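Local coordinates for protein ACDH-11, isoform b (Caenorhabditis elegans, PDB 4Y9L) that belongs to the acyl-CoA dehydrogenase family of flavoproteins and binds flavin-adenine dinucleotide within a four-chain assembly, at residues V451-V456 against V523-A528; I314-N319 against I398-K403; D485-K490 against D554-Y559. One frame throughout, in Å; residues are numbered along the deposited sequence.

Interaction 1 of 3, residues V451-V456 against V523-A528. With FAD (flavin-adenine dinucleotide), chain D.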
loop_
_atom_site.group_PDB
_atom_site.type_symbol
_atom_site.label_atom_id
_atom_site.label_comp_id
_atom_site.label_asym_id
_atom_site.label_seq_id
_atom_site.Cartn_x
_atom_site.Cartn_y
_atom_site.Cartn_z
ATOM N N VAL B 451 23.697 23.601 -16.963
ATOM C CA VAL B 451 22.991 24.899 -17.136
ATOM C C VAL B 451 23.629 25.964 -16.224
ATOM O O VAL B 451 23.952 27.041 -16.675
ATOM C CB VAL B 451 21.508 24.707 -16.831
ATOM C CG1 VAL B 451 20.805 26.023 -16.607
ATOM C CG2 VAL B 451 20.870 23.854 -17.917
ATOM N N LEU B 452 23.917 25.601 -14.968
ATOM C CA LEU B 452 24.661 26.476 -14.054
ATOM C C LEU B 452 26.078 26.770 -14.519
ATOM O O LEU B 452 26.560 27.886 -14.309
ATOM C CB LEU B 452 24.706 25.871 -12.648
ATOM C CG LEU B 452 23.342 25.850 -11.981
ATOM C CD1 LEU B 452 23.463 25.334 -10.566
ATOM C CD2 LEU B 452 22.703 27.217 -11.918
ATOM N N SER B 453 26.741 25.785 -15.145
ATOM C CA SER B 453 28.031 26.027 -15.741
ATOM C C SER B 453 27.977 27.118 -16.829
ATOM O O SER B 453 28.865 27.941 -16.941
ATOM C CB SER B 453 28.579 24.727 -16.329
ATOM O OG SER B 453 28.815 23.764 -15.290
ATOM N N LEU B 454 26.962 27.086 -17.658
ATOM C CA LEU B 454 26.701 28.222 -18.571
ATOM C C LEU B 454 26.412 29.534 -17.821
ATOM O O LEU B 454 26.809 30.609 -18.249
ATOM C CB LEU B 454 25.488 27.940 -19.425
ATOM C CG LEU B 454 25.726 26.780 -20.383
ATOM C CD1 LEU B 454 24.430 26.513 -21.126
ATOM C CD2 LEU B 454 26.871 27.099 -21.346
ATOM N N ASP B 455 25.767 29.431 -16.670
ATOM C CA ASP B 455 25.480 30.634 -15.924
ATOM C C ASP B 455 26.791 31.215 -15.497
ATOM O O ASP B 455 26.960 32.429 -15.575
ATOM C CB ASP B 455 24.530 30.430 -14.772
ATOM C CG ASP B 455 24.075 31.735 -14.171
ATOM O OD1 ASP B 455 23.983 32.764 -14.912
ATOM O OD2 ASP B 455 23.813 31.774 -12.942
ATOM N N VAL B 456 27.749 30.361 -15.152
ATOM C CA VAL B 456 29.059 30.835 -14.816
ATOM C C VAL B 456 29.685 31.601 -16.002
ATOM O O VAL B 456 30.303 32.640 -15.799
ATOM C CB VAL B 456 30.005 29.683 -14.470
ATOM C CG1 VAL B 456 31.386 30.227 -14.109
ATOM C CG2 VAL B 456 29.456 28.873 -13.360
ATOM N N VAL B 523 33.316 23.358 -22.996
ATOM C CA VAL B 523 34.092 23.152 -21.792
ATOM C C VAL B 523 33.658 23.955 -20.563
ATOM O O VAL B 523 34.479 24.188 -19.687
ATOM C CB VAL B 523 35.563 23.516 -22.004
ATOM C CG1 VAL B 523 36.273 22.442 -22.840
ATOM C CG2 VAL B 523 35.702 24.901 -22.647
ATOM N N ALA B 524 32.374 24.318 -20.459
ATOM C CA ALA B 524 31.918 25.251 -19.428
ATOM C C ALA B 524 32.018 24.573 -18.066
ATOM O O ALA B 524 32.410 25.194 -17.077
ATOM C CB ALA B 524 30.489 25.636 -19.696
ATOM N N ARG B 525 31.669 23.295 -18.036
ATOM C CA ARG B 525 31.769 22.549 -16.798
ATOM C C ARG B 525 33.201 22.503 -16.265
ATOM O O ARG B 525 33.418 22.754 -15.083
ATOM C CB ARG B 525 31.217 21.153 -16.941
ATOM C CG ARG B 525 31.125 20.417 -15.599
ATOM C CD ARG B 525 30.850 18.963 -15.801
ATOM N NE ARG B 525 29.447 18.723 -16.116
ATOM C CZ ARG B 525 28.741 17.669 -15.723
ATOM N NH1 ARG B 525 29.270 16.704 -14.925
ATOM N NH2 ARG B 525 27.474 17.603 -16.102
ATOM N N HIS B 526 34.157 22.261 -17.138
ATOM C CA HIS B 526 35.579 22.165 -16.736
ATOM C C HIS B 526 36.097 23.502 -16.282
ATOM O O HIS B 526 36.913 23.612 -15.410
ATOM C CB HIS B 526 36.451 21.726 -17.909
ATOM C CG HIS B 526 36.126 20.368 -18.457
ATOM N ND1 HIS B 526 35.123 20.150 -19.382
ATOM C CD2 HIS B 526 36.706 19.163 -18.253
ATOM C CE1 HIS B 526 35.091 18.869 -19.705
ATOM N NE2 HIS B 526 36.058 18.252 -19.057
ATOM N N ILE B 527 35.635 24.533 -16.951
ATOM C CA ILE B 527 35.895 25.881 -16.497
ATOM C C ILE B 527 35.343 26.100 -15.101
ATOM O O ILE B 527 36.065 26.533 -14.213
ATOM C CB ILE B 527 35.331 26.916 -17.489
ATOM C CG1 ILE B 527 36.179 26.874 -18.758
ATOM C CG2 ILE B 527 35.391 28.323 -16.914
ATOM C CD1 ILE B 527 35.584 27.637 -19.921
ATOM N N ALA B 528 34.067 25.830 -14.912
ATOM C CA ALA B 528 33.453 26.055 -13.607
ATOM C C ALA B 528 34.077 25.162 -12.502
ATOM O O ALA B 528 34.206 25.583 -11.381
ATOM C CB ALA B 528 31.969 25.826 -13.677
HETATM P PA FAD D . 15.572 20.021 -19.240
HETATM O O1A FAD D . 16.283 21.367 -19.340
HETATM O O2A FAD D . 14.389 19.577 -20.107
HETATM O O5B FAD D . 16.756 18.970 -19.433
HETATM C C5B FAD D . 17.925 19.182 -18.663
HETATM C C4B FAD D . 19.040 18.655 -19.507
HETATM O O4B FAD D . 19.155 19.480 -20.710
HETATM C C3B FAD D . 20.311 18.720 -18.699
HETATM O O3B FAD D . 21.212 17.675 -19.026
HETATM C C2B FAD D . 20.886 20.020 -19.182
HETATM O O2B FAD D . 22.281 20.065 -18.916
HETATM C C1B FAD D . 20.472 20.044 -20.672
HETATM N N9A FAD D . 20.452 21.433 -21.151
HETATM C C8A FAD D . 19.426 22.302 -20.910
HETATM N N7A FAD D . 19.696 23.525 -21.460
HETATM C C5A FAD D . 20.918 23.403 -22.038
HETATM C C6A FAD D . 21.811 24.288 -22.799
HETATM N N6A FAD D . 21.398 25.572 -23.025
HETATM N N1A FAD D . 23.021 23.775 -23.226
HETATM C C2A FAD D . 23.392 22.518 -23.008
HETATM N N3A FAD D . 22.612 21.676 -22.326
HETATM C C4A FAD D . 21.420 22.038 -21.821
HETATM N N1 FAD D . 10.494 23.671 -10.374
HETATM C C2 FAD D . 9.746 24.680 -9.877
HETATM O O2 FAD D . 9.662 25.698 -10.581
HETATM N N3 FAD D . 9.154 24.644 -8.670
HETATM C C4 FAD D . 9.235 23.577 -7.868
HETATM O O4 FAD D . 8.635 23.561 -6.769
HETATM C C4X FAD D . 10.009 22.405 -8.359
HETATM N N5 FAD D . 10.135 21.270 -7.674
HETATM C C5X FAD D . 10.885 20.269 -8.153
HETATM C C6 FAD D . 11.020 19.102 -7.405
HETATM C C7 FAD D . 11.775 18.015 -7.850
HETATM C C7M FAD D . 11.905 16.784 -7.023
HETATM C C8 FAD D . 12.441 18.088 -9.142
HETATM C C8M FAD D . 13.248 16.894 -9.622
HETATM C C9 FAD D . 12.317 19.258 -9.916
HETATM C C9A FAD D . 11.568 20.340 -9.471
HETATM N N10 FAD D . 11.445 21.500 -10.196
HETATM C C10 FAD D . 10.657 22.537 -9.676
HETATM C "C1'" FAD D . 12.000 21.674 -11.554
HETATM C "C2'" FAD D . 13.498 21.808 -11.786
HETATM O "O2'" FAD D . 13.946 23.125 -11.466
HETATM C "C3'" FAD D . 13.752 21.447 -13.255
HETATM O "O3'" FAD D . 13.762 20.016 -13.393
HETATM C "C4'" FAD D . 15.050 22.041 -13.806
HETATM O "O4'" FAD D . 14.745 23.418 -14.117
HETATM C "C5'" FAD D . 15.546 21.258 -15.044
HETATM O "O5'" FAD D . 14.522 21.416 -16.043
HETATM P P FAD D . 13.843 20.205 -16.864
HETATM O O1P FAD D . 13.369 19.144 -15.864
HETATM O O2P FAD D . 12.837 20.844 -17.802
HETATM O O3P FAD D . 15.177 19.800 -17.677
#
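Ser453 and Arg525 bring their CA atoms to 5.2 Å where helices 451-456 and 524-528 cross at 68°, their axes 8.5 Å apart at closest approach. The approach is consistent with the small residues at the crossing: Ser453, Ala524 and Ala528 all direct CB toward the partner helix. The CB of Ser453 sits 4.0 Å from the CB of Ala524, and its OG lies 3.5 Å from the CA of Arg525. That hydroxyl stands beside its own backbone N (chi1 -64°); its hydrogen bond goes to the carbonyl oxygen of Thr449, one turn back, and its meeting with Arg525 is van der Waals contact. One turn further along, Val456 lays CG2, the branch set anti to its own carbonyl carbon, 4.0 Å from the CB of Ala528. Leu454 divides its two methyls: CD2 meets the CB of Ala524 at 4.2 Å, while CD1 lies 3.7 Å from N6A of the FAD adenine. Val451 adds CG2 at 3.7 Å from C8A of the same ring system. The Arg525 side chain leads away from the crossing, NE to Asn450 and NH2 to Glu416 of the second subunit, whose Leu353 also packs on Leu454 and Ala524. The arrangement is a steep helix crossing through small side chains, joining helix 449-462 to helix 524-545 in the helical C-terminal part of this acyl-CoA dehydrogenase relative, beside the adenine end of the FAD site.

Interaction 2 of 3, residues I314-N319 against I398-K403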
loop_
_atom_site.group_PDB
_atom_site.type_symbol
_atom_site.label_atom_id
_atom_site.label_comp_id
_atom_site.label_asym_id
_atom_site.label_seq_id
_atom_site.Cartn_x
_atom_site.Cartn_y
_atom_site.Cartn_z
ATOM N N ILE B 314 20.395 32.965 -3.117
ATOM C CA ILE B 314 19.755 32.330 -1.965
ATOM C C ILE B 314 19.507 30.870 -2.098
ATOM O O ILE B 314 19.942 30.099 -1.292
ATOM C CB ILE B 314 18.319 32.935 -1.670
ATOM C CG1 ILE B 314 18.443 34.309 -1.204
ATOM C CG2 ILE B 314 17.595 32.174 -0.563
ATOM C CD1 ILE B 314 19.621 34.405 -0.287
ATOM N N THR B 315 18.678 30.552 -3.059
ATOM C CA THR B 315 18.214 29.229 -3.307
ATOM C C THR B 315 19.368 28.264 -3.543
ATOM O O THR B 315 19.328 27.083 -3.179
ATOM C CB THR B 315 17.446 29.237 -4.628
ATOM O OG1 THR B 315 16.932 30.564 -4.888
ATOM C CG2 THR B 315 16.317 28.257 -4.566
ATOM N N ARG B 316 20.336 28.787 -4.268
ATOM C CA ARG B 316 21.475 28.034 -4.684
ATOM C C ARG B 316 22.368 27.758 -3.516
ATOM O O ARG B 316 22.992 26.701 -3.443
ATOM C CB ARG B 316 22.291 28.855 -5.635
ATOM C CG ARG B 316 21.724 28.858 -7.007
ATOM C CD ARG B 316 22.540 29.863 -7.784
ATOM N NE ARG B 316 22.021 29.842 -9.113
ATOM C CZ ARG B 316 22.292 30.720 -10.076
ATOM N NH1 ARG B 316 23.113 31.741 -9.884
ATOM N NH2 ARG B 316 21.705 30.535 -11.253
ATOM N N ILE B 317 22.457 28.726 -2.630
ATOM C CA ILE B 317 23.226 28.522 -1.469
ATOM C C ILE B 317 22.580 27.437 -0.590
ATOM O O ILE B 317 23.250 26.520 -0.064
ATOM C CB ILE B 317 23.410 29.837 -0.758
ATOM C CG1 ILE B 317 24.560 30.609 -1.396
ATOM C CG2 ILE B 317 23.730 29.645 0.709
ATOM C CD1 ILE B 317 24.728 32.009 -0.780
ATOM N N HIS B 318 21.279 27.547 -0.437
ATOM C CA HIS B 318 20.561 26.538 0.298
ATOM C C HIS B 318 20.772 25.209 -0.362
ATOM O O HIS B 318 20.826 24.204 0.303
ATOM C CB HIS B 318 19.059 26.799 0.256
ATOM C CG HIS B 318 18.549 27.660 1.374
ATOM N ND1 HIS B 318 18.691 29.035 1.385
ATOM C CD2 HIS B 318 17.824 27.348 2.459
ATOM C CE1 HIS B 318 18.114 29.524 2.465
ATOM N NE2 HIS B 318 17.570 28.517 3.121
ATOM N N ASN B 319 20.842 25.184 -1.682
ATOM C CA ASN B 319 20.965 23.889 -2.331
ATOM C C ASN B 319 22.348 23.268 -2.011
ATOM O O ASN B 319 22.494 22.094 -1.754
ATOM C CB ASN B 319 20.760 24.019 -3.794
ATOM C CG ASN B 319 20.662 22.668 -4.480
ATOM O OD1 ASN B 319 19.589 22.096 -4.527
ATOM N ND2 ASN B 319 21.783 22.148 -5.027
ATOM N N ILE B 398 30.424 33.078 -7.242
ATOM C CA ILE B 398 30.557 31.935 -6.357
ATOM C C ILE B 398 29.266 31.125 -6.263
ATOM O O ILE B 398 29.308 29.920 -6.117
ATOM C CB ILE B 398 31.055 32.367 -4.977
ATOM C CG1 ILE B 398 31.636 31.217 -4.204
ATOM C CG2 ILE B 398 29.936 32.997 -4.153
ATOM C CD1 ILE B 398 32.129 31.635 -2.845
ATOM N N THR B 399 28.113 31.757 -6.406
ATOM C CA THR B 399 26.929 31.049 -6.120
ATOM C C THR B 399 26.639 29.961 -7.134
ATOM O O THR B 399 26.394 28.809 -6.744
ATOM C CB THR B 399 25.729 31.938 -5.715
ATOM O OG1 THR B 399 25.295 32.793 -6.739
ATOM C CG2 THR B 399 26.102 32.832 -4.555
ATOM N N PRO B 400 26.659 30.271 -8.421
ATOM C CA PRO B 400 26.430 29.130 -9.297
ATOM C C PRO B 400 27.536 28.073 -9.220
ATOM O O PRO B 400 27.277 26.916 -9.321
ATOM C CB PRO B 400 26.378 29.758 -10.697
ATOM C CG PRO B 400 27.023 31.088 -10.540
ATOM C CD PRO B 400 26.630 31.526 -9.174
ATOM N N VAL B 401 28.755 28.503 -9.048
ATOM C CA VAL B 401 29.904 27.621 -9.027
ATOM C C VAL B 401 29.765 26.672 -7.844
ATOM O O VAL B 401 29.960 25.470 -7.992
ATOM C CB VAL B 401 31.200 28.443 -8.906
ATOM C CG1 VAL B 401 32.430 27.546 -8.653
ATOM C CG2 VAL B 401 31.425 29.216 -10.179
ATOM N N LEU B 402 29.381 27.235 -6.691
ATOM C CA LEU B 402 29.153 26.461 -5.501
ATOM C C LEU B 402 28.030 25.455 -5.619
ATOM O O LEU B 402 28.182 24.300 -5.224
ATOM C CB LEU B 402 28.905 27.392 -4.354
ATOM C CG LEU B 402 28.502 26.744 -3.062
ATOM C CD1 LEU B 402 29.618 25.894 -2.454
ATOM C CD2 LEU B 402 28.044 27.808 -2.093
ATOM N N LYS B 403 26.903 25.869 -6.154
ATOM C CA LYS B 403 25.760 24.989 -6.219
ATOM C C LYS B 403 26.152 23.765 -7.133
ATOM O O LYS B 403 25.914 22.610 -6.785
ATOM C CB LYS B 403 24.534 25.780 -6.767
ATOM C CG LYS B 403 23.152 25.150 -6.760
ATOM C CD LYS B 403 23.019 23.916 -7.611
ATOM C CE LYS B 403 21.595 23.563 -8.005
ATOM N NZ LYS B 403 21.493 22.248 -8.711
HETATM O O HOH W 1 24.511 21.991 -4.622
#
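Within the helical C-terminal domain of the acyl-CoA dehydrogenase fold, helices 312-338 and 389-419 pack side by side; in segments 314-319 and 398-403 the nearest CA atoms are those of Arg316 and Lys403, 5.5 Å apart. The short axes run 8.6 Å from each other at 31°. Arg316 reaches across with an extended chain from CG to NE. Its guanidinium has Pro400 CB over one face, toward the rim, and NH1 comes 3.6 Å from Pro400 CD; Thr399 OG1 lies in the guanidinium plane at the edge, 4.0 Å from NH1, too far for a bond. The charge is met by Asp455 of helix 449-462, while the Thr399 hydroxyl is bonded to Asn313. Pro400 also kinks its helix, since a proline N has no hydrogen to give the preceding turn. All six touching residues are buried in the helical bundle, where Leu452 of helix 449-462 packs on both Arg316 and Lys403. Lys403 crosses Arg316 at about a right angle, CG 4.0 Å from Arg316 CB, and its bend at chi2 (-63°) carries the chain past Asn319, whose ND2 is 3.3 Å from Lys403 CE. Lys403 NZ bonds the carbonyls of Thr442, Trp445 and Gly447; Asn319 OD1 bonds Trp445 NE1, and its ND2 also bonds Thr442 O. A water accepts from Asn319 ND2 (2.8 Å) and donates to Lys403 O (2.7 Å), bridging the two helices.

Interaction 3 of 3, residues D485-K490 against D554-Y559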
loop_
_atom_site.group_PDB
_atom_site.type_symbol
_atom_site.label_atom_id
_atom_site.label_comp_id
_atom_site.label_asym_id
_atom_site.label_seq_id
_atom_site.Cartn_x
_atom_site.Cartn_y
_atom_site.Cartn_z
ATOM N N ASP B 485 55.900 26.492 6.339
ATOM C CA ASP B 485 55.523 25.075 6.232
ATOM C C ASP B 485 55.605 24.601 4.765
ATOM O O ASP B 485 54.967 25.128 3.874
ATOM C CB ASP B 485 54.143 24.820 6.843
ATOM C CG ASP B 485 53.652 23.404 6.613
ATOM O OD1 ASP B 485 53.690 22.925 5.457
ATOM O OD2 ASP B 485 53.210 22.760 7.578
ATOM N N GLU B 486 56.403 23.573 4.540
ATOM C CA GLU B 486 56.771 23.152 3.195
ATOM C C GLU B 486 55.525 22.742 2.353
ATOM O O GLU B 486 55.399 23.044 1.160
ATOM C CB GLU B 486 57.801 22.015 3.339
ATOM C CG GLU B 486 58.734 21.787 2.145
ATOM C CD GLU B 486 59.940 22.728 2.113
ATOM O OE1 GLU B 486 61.042 22.314 2.570
ATOM O OE2 GLU B 486 59.788 23.879 1.621
ATOM N N LYS B 487 54.579 22.079 2.994
ATOM C CA LYS B 487 53.402 21.618 2.287
ATOM C C LYS B 487 52.468 22.780 1.876
ATOM O O LYS B 487 51.874 22.755 0.799
ATOM C CB LYS B 487 52.647 20.604 3.156
ATOM C CG LYS B 487 53.320 19.250 3.322
ATOM C CD LYS B 487 52.507 18.346 4.243
ATOM C CE LYS B 487 53.277 17.059 4.546
ATOM N NZ LYS B 487 52.497 15.776 4.535
ATOM N N LEU B 488 52.335 23.787 2.730
ATOM C CA LEU B 488 51.512 24.921 2.391
ATOM C C LEU B 488 52.134 25.747 1.314
ATOM O O LEU B 488 51.441 26.338 0.521
ATOM C CB LEU B 488 51.267 25.793 3.596
ATOM C CG LEU B 488 50.421 25.082 4.631
ATOM C CD1 LEU B 488 50.267 25.940 5.869
ATOM C CD2 LEU B 488 49.047 24.711 4.090
ATOM N N LYS B 489 53.451 25.784 1.269
ATOM C CA LYS B 489 54.117 26.491 0.180
ATOM C C LYS B 489 53.821 25.795 -1.120
ATOM O O LYS B 489 53.432 26.425 -2.084
ATOM C CB LYS B 489 55.602 26.584 0.417
ATOM C CG LYS B 489 56.297 27.652 -0.427
ATOM C CD LYS B 489 57.808 27.472 -0.333
ATOM C CE LYS B 489 58.548 28.186 -1.445
ATOM N NZ LYS B 489 59.952 28.375 -1.028
ATOM N N LYS B 490 53.959 24.482 -1.129
ATOM C CA LYS B 490 53.722 23.757 -2.368
ATOM C C LYS B 490 52.276 23.994 -2.780
ATOM O O LYS B 490 51.969 24.220 -3.950
ATOM C CB LYS B 490 54.007 22.257 -2.218
ATOM C CG LYS B 490 55.408 21.938 -1.722
ATOM C CD LYS B 490 56.095 20.762 -2.447
ATOM C CE LYS B 490 56.105 19.442 -1.647
ATOM N NZ LYS B 490 57.102 19.326 -0.531
ATOM N N ASP B 554 44.481 20.295 9.172
ATOM C CA ASP B 554 44.046 21.361 8.250
ATOM C C ASP B 554 45.106 21.564 7.180
ATOM O O ASP B 554 44.821 21.882 6.025
ATOM C CB ASP B 554 43.808 22.672 8.993
ATOM C CG ASP B 554 42.590 22.625 9.895
ATOM O OD1 ASP B 554 41.473 22.278 9.426
ATOM O OD2 ASP B 554 42.720 22.993 11.084
ATOM N N ILE B 555 46.337 21.382 7.609
ATOM C CA ILE B 555 47.474 21.494 6.741
ATOM C C ILE B 555 47.547 20.331 5.763
ATOM O O ILE B 555 47.745 20.532 4.571
ATOM C CB ILE B 555 48.760 21.543 7.590
ATOM C CG1 ILE B 555 48.791 22.874 8.369
ATOM C CG2 ILE B 555 49.989 21.297 6.727
ATOM C CD1 ILE B 555 50.051 23.128 9.199
ATOM N N GLU B 556 47.385 19.113 6.263
ATOM C CA GLU B 556 47.373 17.971 5.374
ATOM C C GLU B 556 46.290 18.117 4.333
ATOM O O GLU B 556 46.516 17.862 3.158
ATOM C CB GLU B 556 47.125 16.698 6.153
ATOM C CG GLU B 556 48.389 15.913 6.451
ATOM C CD GLU B 556 49.227 15.638 5.206
ATOM O OE1 GLU B 556 48.834 14.811 4.327
ATOM O OE2 GLU B 556 50.292 16.279 5.140
ATOM N N VAL B 557 45.119 18.547 4.793
ATOM C CA VAL B 557 43.948 18.701 3.936
ATOM C C VAL B 557 44.217 19.694 2.834
ATOM O O VAL B 557 43.928 19.422 1.691
ATOM C CB VAL B 557 42.701 19.122 4.725
ATOM C CG1 VAL B 557 41.626 19.709 3.827
ATOM C CG2 VAL B 557 42.105 17.932 5.424
ATOM N N ALA B 558 44.792 20.831 3.187
ATOM C CA ALA B 558 45.050 21.876 2.205
ATOM C C ALA B 558 45.993 21.337 1.141
ATOM O O ALA B 558 45.754 21.491 -0.036
ATOM C CB ALA B 558 45.621 23.103 2.886
ATOM N N TYR B 559 47.026 20.634 1.595
ATOM C CA TYR B 559 47.990 20.031 0.721
ATOM C C TYR B 559 47.360 19.009 -0.179
ATOM O O TYR B 559 47.585 19.015 -1.395
ATOM C CB TYR B 559 49.129 19.379 1.520
ATOM C CG TYR B 559 50.033 18.574 0.647
ATOM C CD1 TYR B 559 50.837 19.196 -0.299
ATOM C CD2 TYR B 559 50.061 17.171 0.719
ATOM C CE1 TYR B 559 51.672 18.452 -1.132
ATOM C CE2 TYR B 559 50.890 16.415 -0.126
ATOM C CZ TYR B 559 51.706 17.066 -1.033
ATOM O OH TYR B 559 52.541 16.372 -1.896
#
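Asp485 OD1 is gripped by two backbone N-H groups, and the same carboxylate's OD2 touches Ile555 CD1 across the contact at 3.6 Å. The sounder of the two bonds comes from Leu488 N, 3.2 Å from OD1 at an N-H...O angle of 159°, meeting the oxygen from above the carboxylate plane; the one from Lys487 N is weak. With CG anti to its backbone N (chi1 174°), Asp485 thereby N-caps helix 486-512, and the negative charge at this helix start probably suits the helix dipole. Ile555 comes at the carboxylate from the opposite direction, and its CG1 lies 4.2 Å from Leu488 CD1. Leu488 extends its second methyl, CD2, to 4.0 Å from Ala558 CB, while Ala544 of helix 524-545 packs on both Leu488 and Ile555. Lys487 CG lies over one face of the Tyr559 ring, offset toward its rim, and the CB atoms of Lys487 and Tyr559 are 4.1 Å apart. Lys487 NZ is modelled in a salt bridge with Glu556 OE2, but the separation is implausibly short and the detailed geometry doubtful; Glu556 OE1 is also paired with Arg560. The short axes run 8.9 Å apart at 30°. This is an N-capped helix start laid along a neighbouring helix, pairing helices 486-512 and 552-563 in the C-terminal helical region of this acyl-CoA dehydrogenase relative, its centre about 29 Å from the centre of the chain.

Overall arrangement
Following the chain from the N terminus, interaction 2 comes first: 398-403 returns to 314-319 and closes a largely helical loop of 78 residues. Interaction 1 opens afterwards, in series with it, and 523-528 returns to 451-456 to close a loop of 66 residues, joining helix 449-462 to helix 524-545. The two touch in space, through the ion pair of Arg316 and by packing of Leu452 on Lys403 and Val456 on Val401. Interaction 3 opens at 485-490, inside the loop of interaction 1, and closes beyond its end, so these two cross; it ties helix 486-512 to helix 552-563. Its nearest atoms lie about 17 Å from interaction 1 and about 15 Å from interaction 2.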